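Local coordinates for protein glutamyl-tRNA(Gln) amidotransferase subunit F, mitochondrial (Saccharomyces cerevisiae, PDB 4N0H) that serves as the F subunit of a mitochondrial amidotransferase, an extended GatC-like chain that assembles with two other protein chains, at residues Pro46-Val51 with Glu69-Leu74. Sequence-based numbering, arbitrary orientation.
Sequences PSAEAV and EIQMRL
Gln71 reaches from helix 67-81 to the backbone of Pro46. CB lies 4.1 Å from Pro46 O, near but not yet in close contact. At chi1 -78° CG stands anti to the carbonyl carbon of Gln71, and there it meets two partners: it is 3.7 Å from Val51 CG2, the two side chains crossing at roughly a right angle, and 3.3 Å from Pro46 O. Beyond CG the chain is extended, which brings the amide alongside that same oxygen, with CD 3.6 Å from Pro46 O. The last torsion turns NE2 rather than OE1 toward it; OE1 makes just a loose approach to Ala48 CB, at 4.4 Å. NE2 donates to Pro46 O at 2.9 Å; the N-H...O angle of 163° makes the bond nearly straight. The donor approaches in the carbonyl plane and the acceptor lies 7° out of the Gln71 amide plane, so both flat groups are well oriented for the bond. Ala48 N, although close to NE2, is also a donor and forms no bond with it.

Apolar contacts lie beside this bond. Pro46 CG touches Leu74 CD2 at 3.6 Å, while Val51 CG1 packs on Ile70 CG2 at 3.7 Å and also meets CB and CD1 of that isoleucine. Gln71 thus binds the carbonyl of the residue just before Ser47, the N-cap of helix 48-57, whose OG accepts a weak bond from Ala50 N. The contact joins the start of helix 48-57 to the early turns of helix 67-81, where Val51 also touches Ile67, Ile70 reaches Leu55, and Leu74 packs on Leu54 and on an apolar side chain of another protein chain.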
loop_
_atom_site.group_PDB
_atom_site.type_symbol
_atom_site.label_atom_id
_atom_site.label_comp_id
_atom_site.label_asym_id
_atom_site.label_seq_id
_atom_site.Cartn_x
_atom_site.Cartn_y
_atom_site.Cartn_z
ATOM N N PRO C 46 -6.630 9.998 -24.363
ATOM C CA PRO C 46 -7.977 9.849 -23.805
ATOM C C PRO C 46 -8.765 11.130 -24.045
ATOM O O PRO C 46 -8.162 12.198 -24.148
ATOM C CB PRO C 46 -7.718 9.655 -22.308
ATOM C CG PRO C 46 -6.367 10.249 -22.074
ATOM C CD PRO C 46 -5.591 9.960 -23.321
ATOM N N SER C 47 -10.086 11.024 -24.138
ATOM C CA SER C 47 -10.919 12.180 -24.452
ATOM C C SER C 47 -10.937 13.169 -23.295
ATOM O O SER C 47 -10.548 12.837 -22.176
ATOM C CB SER C 47 -12.346 11.745 -24.786
ATOM O OG SER C 47 -12.990 11.185 -23.655
ATOM N N ALA C 48 -11.389 14.388 -23.577
ATOM C CA ALA C 48 -11.501 15.422 -22.558
ATOM C C ALA C 48 -12.491 14.997 -21.479
ATOM O O ALA C 48 -12.357 15.376 -20.317
ATOM C CB ALA C 48 -11.935 16.742 -23.190
ATOM N N GLU C 49 -13.489 14.213 -21.876
ATOM C CA GLU C 49 -14.474 13.693 -20.936
ATOM C C GLU C 49 -13.844 12.625 -20.044
ATOM O O GLU C 49 -14.285 12.411 -18.915
ATOM C CB GLU C 49 -15.681 13.120 -21.679
ATOM N N ALA C 50 -12.812 11.960 -20.556
ATOM C CA ALA C 50 -12.097 10.956 -19.778
ATOM C C ALA C 50 -11.227 11.623 -18.721
ATOM O O ALA C 50 -11.136 11.147 -17.592
ATOM C CB ALA C 50 -11.254 10.072 -20.683
ATOM N N VAL C 51 -10.590 12.729 -19.097
ATOM C CA VAL C 51 -9.746 13.481 -18.175
ATOM C C VAL C 51 -10.570 14.101 -17.045
ATOM O O VAL C 51 -10.169 14.064 -15.882
ATOM C CB VAL C 51 -8.927 14.564 -18.915
ATOM C CG1 VAL C 51 -8.315 15.554 -17.931
ATOM C CG2 VAL C 51 -7.844 13.915 -19.768
ATOM N N GLU C 69 -3.371 19.489 -21.954
ATOM C CA GLU C 69 -2.055 19.163 -21.416
ATOM C C GLU C 69 -2.072 17.837 -20.658
ATOM O O GLU C 69 -1.131 17.048 -20.750
ATOM C CB GLU C 69 -1.562 20.289 -20.505
ATOM C CG GLU C 69 -0.244 20.003 -19.807
ATOM C CD GLU C 69 0.282 21.207 -19.046
ATOM O OE1 GLU C 69 -0.127 22.342 -19.371
ATOM O OE2 GLU C 69 1.101 21.016 -18.122
ATOM N N ILE C 70 -3.145 17.598 -19.910
ATOM C CA ILE C 70 -3.316 16.332 -19.208
ATOM C C ILE C 70 -3.501 15.192 -20.207
ATOM O O ILE C 70 -2.939 14.112 -20.036
ATOM C CB ILE C 70 -4.510 16.377 -18.224
ATOM C CG1 ILE C 70 -4.310 17.493 -17.196
ATOM C CG2 ILE C 70 -4.672 15.044 -17.518
ATOM C CD1 ILE C 70 -5.443 17.630 -16.201
ATOM N N GLN C 71 -4.285 15.447 -21.253
ATOM C CA GLN C 71 -4.488 14.481 -22.332
ATOM C C GLN C 71 -3.171 14.051 -22.966
ATOM O O GLN C 71 -2.946 12.865 -23.197
ATOM C CB GLN C 71 -5.388 15.069 -23.421
ATOM C CG GLN C 71 -6.869 15.071 -23.097
ATOM C CD GLN C 71 -7.687 15.742 -24.181
ATOM O OE1 GLN C 71 -7.724 16.969 -24.274
ATOM N NE2 GLN C 71 -8.341 14.940 -25.014
ATOM N N MET C 72 -2.315 15.028 -23.251
ATOM C CA MET C 72 -1.033 14.781 -23.905
ATOM C C MET C 72 -0.115 13.948 -23.022
ATOM O O MET C 72 0.416 12.924 -23.453
ATOM C CB MET C 72 -0.342 16.106 -24.239
ATOM C CG MET C 72 -0.059 16.335 -25.721
ATOM S SD MET C 72 -1.477 16.963 -26.647
ATOM C CE MET C 72 -2.256 15.444 -27.189
ATOM N N ARG C 73 0.071 14.406 -21.788
ATOM C CA ARG C 73 0.951 13.744 -20.833
ATOM C C ARG C 73 0.505 12.308 -20.584
ATOM O O ARG C 73 1.315 11.380 -20.608
ATOM C CB ARG C 73 0.983 14.520 -19.517
ATOM C CG ARG C 73 2.020 14.020 -18.525
ATOM C CD ARG C 73 1.924 14.763 -17.203
ATOM N NE ARG C 73 0.638 14.540 -16.546
ATOM C CZ ARG C 73 -0.299 15.471 -16.389
ATOM N NH1 ARG C 73 -0.094 16.706 -16.830
ATOM N NH2 ARG C 73 -1.438 15.169 -15.776
ATOM N N LEU C 74 -0.792 12.140 -20.354
ATOM C CA LEU C 74 -1.379 10.826 -20.122
ATOM C C LEU C 74 -1.190 9.925 -21.343
ATOM O O LEU C 74 -0.897 8.736 -21.210
ATOM C CB LEU C 74 -2.861 10.981 -19.782
ATOM C CG LEU C 74 -3.636 9.841 -19.126
ATOM C CD1 LEU C 74 -2.896 9.287 -17.912
ATOM C CD2 LEU C 74 -5.014 10.343 -18.718
#